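Local coordinates for glycosylation Associate Protein 3 (Streptococcus agalactiae serotype V, PDB 6OYC) that probably takes part in the glycosylation and secretion of cell-surface proteins, as a sugar-binding partner within the Gap123 complex, at residues L167-K172 against I227-Q232; Q232-A237 against D253-F258. All blocks are in the same frame, centred on the assembly; numbering follows the deposited sequence.

In the fold
Both contacts are buried and grip the same element, helix 231-243, with Gln232 common to the two. Contact 1 lies at the ends of neighbouring parallel strands 163-168 and 223-227, where the chain leaves the sheet and turns into helices 171-174 and 231-243. Contact 2 lies further along, where the first turns of helix 231-243 meet the loop between strand 248-251 and helix 258-262. Their chemistry differs accordingly: contact 1 is mostly polar beyond the last strand pair, with a carboxylate, a phenol and a bound water, whereas contact 2 has one hydrogen bond from a side-chain amide beside packed phenyl rings. Glu170 of contact 1 reaches Gly233 of contact 2, whose N-H it accepts.

Contact 1. Residues L167-K172 against I227-Q232; sequences LLVEKK and IAYGTQ
Leu167 and Ile227 form the last bridge between two neighbouring strands of the parallel sheet, with CA atoms 4.9 Å apart. The Leu168 N-H continues the pairing to Ile227 O at 2.9 Å, meeting it almost straight on the C=O axis (179° at the oxygen). With CG anti to its backbone N (chi1 -179°), Leu167 brings CD1 to 3.8 Å from Ile227 CG2, the two side chains crossing at about a right angle, as suits branched aliphatics on a sheet face. Beyond this pair the strands part and polar groups take over. Strand 223-227, loop and helix 231-243 make a strand-loop-helix step of a parallel alpha/beta sheet, with small Gly230 at the helix N-cap. Tyr229 OH accepts the Glu170 N-H at 3.1 Å (148°) and is also bonded to Asp173. Glu170, bent at chi2, slides past the tyrosine with its carboxylate perpendicular to the ring and reaches the helix start, where OE1 accepts the Gly233 N-H and OE2 lies 3.4 Å from Gln232 CB. One water donates to Glu170 OE1 at 2.6 Å and Leu168 O at 3.0 Å while accepting the Tyr229 N-H.

Contact 2. Residues Q232-A237 against D253-F258; sequences QGNFAA and DCFAPF
The backbone of 253-258, without regular structure, runs past the first turns of helix 231-243 and comes nearest at Asn234 and Asp253, whose CA atoms are 7.0 Å apart. Asn234 ND2 donates to Cys254 O at 2.8 Å, and that oxygen lies within 1° of the amide plane although the donor is tilted 20° from the plane of the carbonyl. The torsion chi1 of -67° sets Asn234 CG beside its own backbone N, turning the amide toward Cys254. Asn252 OD1 is a second acceptor for ND2, so the primary amide suits this buried spot by serving two oxygens at once. Helix 231-243 is the connection of a beta-alpha-beta crossover from strand 223-227 to neighbouring parallel strand 248-251, and the loop after the latter packs against the helix. Next along, Phe255 sets CE1 obliquely against Asn234 CB at 3.3 Å, while its ring edge faces Phe235 N at 3.8 Å. Phe235, its CG trans to the main-chain nitrogen, stretches out from the helix until CZ is 4.0 Å from Phe258 CE1, the two side chains crossing obliquely. Trp280 meets Phe255 and Phe258, edge-to-face in the case of Phe255.

Contact 1. Residues L167-K172 against I227-Q232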
# COMPACT_ATOMS: atom_id res chain seq x y z
N LEU C 167 16.26 5.27 -6.00
CA LEU C 167 14.99 4.78 -6.51
C LEU C 167 14.08 4.44 -5.34
O LEU C 167 14.33 3.48 -4.60
CB LEU C 167 15.17 3.56 -7.41
CG LEU C 167 13.82 3.09 -7.94
CD1 LEU C 167 13.20 4.19 -8.78
CD2 LEU C 167 13.93 1.81 -8.75
N LEU C 168 13.02 5.22 -5.19
CA LEU C 168 12.03 5.01 -4.13
C LEU C 168 11.12 3.86 -4.57
O LEU C 168 10.38 3.99 -5.55
CB LEU C 168 11.24 6.29 -3.88
CG LEU C 168 11.67 7.26 -2.76
CD1 LEU C 168 13.17 7.44 -2.72
CD2 LEU C 168 10.97 8.62 -2.90
N VAL C 169 11.19 2.74 -3.87
CA VAL C 169 10.47 1.53 -4.24
C VAL C 169 9.21 1.44 -3.39
O VAL C 169 9.28 1.51 -2.15
CB VAL C 169 11.35 0.28 -4.06
CG1 VAL C 169 10.57 -0.98 -4.35
CG2 VAL C 169 12.60 0.36 -4.95
N GLU C 170 8.04 1.33 -4.04
CA GLU C 170 6.79 1.19 -3.32
C GLU C 170 6.88 0.00 -2.37
O GLU C 170 7.45 -1.04 -2.71
CB GLU C 170 5.61 1.01 -4.28
CG GLU C 170 5.38 2.13 -5.30
CD GLU C 170 5.04 3.47 -4.67
OE1 GLU C 170 5.42 4.51 -5.24
OE2 GLU C 170 4.40 3.51 -3.59
N LYS C 171 6.34 0.19 -1.16
CA LYS C 171 6.50 -0.81 -0.11
C LYS C 171 6.01 -2.18 -0.57
O LYS C 171 6.68 -3.19 -0.37
CB LYS C 171 5.75 -0.37 1.15
CG LYS C 171 5.90 -1.31 2.35
CD LYS C 171 4.57 -1.96 2.68
CE LYS C 171 4.69 -2.97 3.81
NZ LYS C 171 3.47 -3.85 3.90
N LYS C 172 4.84 -2.22 -1.20
CA LYS C 172 4.31 -3.49 -1.67
C LYS C 172 5.17 -4.10 -2.77
O LYS C 172 5.12 -5.32 -2.97
CB LYS C 172 2.87 -3.32 -2.13
CG LYS C 172 1.99 -2.73 -1.03
CD LYS C 172 0.63 -2.41 -1.61
CE LYS C 172 -0.25 -1.63 -0.67
NZ LYS C 172 -1.53 -1.30 -1.40
N ILE C 227 14.20 9.28 -7.70
CA ILE C 227 13.32 8.77 -8.76
C ILE C 227 12.20 7.95 -8.13
O ILE C 227 12.44 7.12 -7.25
CB ILE C 227 14.10 7.90 -9.76
CG1 ILE C 227 15.29 8.67 -10.34
CG2 ILE C 227 13.18 7.37 -10.85
CD1 ILE C 227 16.59 7.91 -10.23
N ALA C 228 10.97 8.16 -8.63
CA ALA C 228 9.83 7.36 -8.21
C ALA C 228 8.93 7.06 -9.41
O ALA C 228 9.00 7.73 -10.45
CB ALA C 228 9.03 8.06 -7.12
N TYR C 229 8.07 6.05 -9.24
CA TYR C 229 7.17 5.57 -10.29
C TYR C 229 5.74 5.30 -9.82
O TYR C 229 4.88 5.02 -10.68
CB TYR C 229 7.72 4.27 -10.89
CG TYR C 229 7.81 3.18 -9.86
CD1 TYR C 229 8.95 3.04 -9.07
CD2 TYR C 229 6.75 2.29 -9.66
CE1 TYR C 229 9.04 2.05 -8.12
CE2 TYR C 229 6.83 1.30 -8.70
CZ TYR C 229 7.98 1.18 -7.94
OH TYR C 229 8.06 0.20 -6.98
N GLY C 230 5.45 5.33 -8.52
CA GLY C 230 4.12 5.07 -8.00
C GLY C 230 3.70 6.18 -7.06
O GLY C 230 4.45 7.12 -6.79
N THR C 231 2.48 6.04 -6.53
CA THR C 231 1.81 7.17 -5.89
C THR C 231 2.55 7.64 -4.64
O THR C 231 2.76 8.84 -4.45
CB THR C 231 0.34 6.83 -5.58
OG1 THR C 231 0.27 5.69 -4.72
CG2 THR C 231 -0.42 6.48 -6.86
N GLN C 232 2.97 6.71 -3.77
CA GLN C 232 3.61 7.14 -2.54
C GLN C 232 5.05 7.61 -2.78
O GLN C 232 5.50 8.56 -2.12
CB GLN C 232 3.58 6.02 -1.50
CG GLN C 232 2.20 5.84 -0.82
CD GLN C 232 1.75 7.07 -0.06
OE1 GLN C 232 2.53 7.68 0.66
NE2 GLN C 232 0.48 7.46 -0.23
O HOH W 1 7.70 5.03 -6.41

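Contact 2. Residues Q232-A237 against D253-F258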
# COMPACT_ATOMS: atom_id res chain seq x y z
N GLN C 232 2.97 6.71 -3.77
CA GLN C 232 3.61 7.14 -2.54
C GLN C 232 5.05 7.61 -2.78
O GLN C 232 5.50 8.56 -2.12
CB GLN C 232 3.58 6.02 -1.50
CG GLN C 232 2.20 5.84 -0.82
CD GLN C 232 1.75 7.07 -0.06
OE1 GLN C 232 2.53 7.68 0.66
NE2 GLN C 232 0.48 7.46 -0.23
N GLY C 233 5.77 6.97 -3.70
CA GLY C 233 7.10 7.44 -4.05
C GLY C 233 7.07 8.81 -4.70
O GLY C 233 7.88 9.69 -4.37
N ASN C 234 6.16 9.01 -5.66
CA ASN C 234 6.04 10.32 -6.29
C ASN C 234 5.74 11.39 -5.25
O ASN C 234 6.27 12.49 -5.30
CB ASN C 234 4.94 10.31 -7.36
CG ASN C 234 5.27 9.44 -8.56
OD1 ASN C 234 6.42 9.30 -8.95
ND2 ASN C 234 4.24 8.86 -9.16
N PHE C 235 4.87 11.06 -4.28
CA PHE C 235 4.54 12.01 -3.23
C PHE C 235 5.75 12.29 -2.35
O PHE C 235 6.09 13.45 -2.09
CB PHE C 235 3.38 11.47 -2.40
CG PHE C 235 2.79 12.46 -1.45
CD1 PHE C 235 2.50 13.75 -1.86
CD2 PHE C 235 2.48 12.09 -0.15
CE1 PHE C 235 1.94 14.67 -0.98
CE2 PHE C 235 1.91 12.99 0.73
CZ PHE C 235 1.65 14.29 0.32
N ALA C 236 6.42 11.24 -1.87
CA ALA C 236 7.64 11.41 -1.10
C ALA C 236 8.69 12.20 -1.87
O ALA C 236 9.32 13.12 -1.32
CB ALA C 236 8.19 10.05 -0.68
N ALA C 237 8.90 11.87 -3.15
CA ALA C 237 9.89 12.58 -3.95
C ALA C 237 9.60 14.08 -3.99
O ALA C 237 10.53 14.90 -3.92
CB ALA C 237 9.95 12.01 -5.37
N ASP C 253 4.16 11.18 -12.41
CA ASP C 253 2.84 11.78 -12.32
C ASP C 253 1.73 10.75 -12.07
O ASP C 253 0.57 10.97 -12.44
CB ASP C 253 2.51 12.62 -13.56
CG ASP C 253 3.52 13.76 -13.79
OD1 ASP C 253 3.91 14.42 -12.81
OD2 ASP C 253 3.91 13.99 -14.95
N CYS C 254 2.04 9.61 -11.47
CA CYS C 254 1.03 8.66 -11.05
C CYS C 254 0.67 8.94 -9.60
O CYS C 254 1.52 8.78 -8.70
CB CYS C 254 1.52 7.22 -11.22
SG CYS C 254 1.69 6.75 -12.94
N PHE C 255 -0.57 9.35 -9.36
CA PHE C 255 -0.99 9.87 -8.07
C PHE C 255 -2.38 9.36 -7.70
O PHE C 255 -3.22 9.12 -8.57
CB PHE C 255 -1.00 11.40 -8.08
CG PHE C 255 0.37 12.03 -8.02
CD1 PHE C 255 1.21 11.81 -6.94
CD2 PHE C 255 0.79 12.88 -9.04
CE1 PHE C 255 2.45 12.41 -6.88
CE2 PHE C 255 2.04 13.48 -9.00
CZ PHE C 255 2.88 13.24 -7.91
N ALA C 256 -2.60 9.19 -6.41
CA ALA C 256 -3.94 9.16 -5.85
C ALA C 256 -4.34 10.57 -5.47
O ALA C 256 -3.51 11.47 -5.47
CB ALA C 256 -3.96 8.23 -4.64
N PRO C 257 -5.62 10.81 -5.15
CA PRO C 257 -6.00 12.15 -4.71
C PRO C 257 -5.23 12.53 -3.45
O PRO C 257 -4.76 11.67 -2.70
CB PRO C 257 -7.50 12.02 -4.44
CG PRO C 257 -7.94 10.92 -5.35
CD PRO C 257 -6.80 9.94 -5.31
N PHE C 258 -5.07 13.85 -3.24
CA PHE C 258 -4.23 14.33 -2.15
C PHE C 258 -4.67 13.74 -0.81
O PHE C 258 -3.86 13.17 -0.08
CB PHE C 258 -4.25 15.87 -2.11
CG PHE C 258 -3.46 16.45 -0.98
CD1 PHE C 258 -2.08 16.38 -0.97
CD2 PHE C 258 -4.10 17.05 0.10
CE1 PHE C 258 -1.34 16.92 0.08
CE2 PHE C 258 -3.37 17.58 1.16
CZ PHE C 258 -1.99 17.51 1.15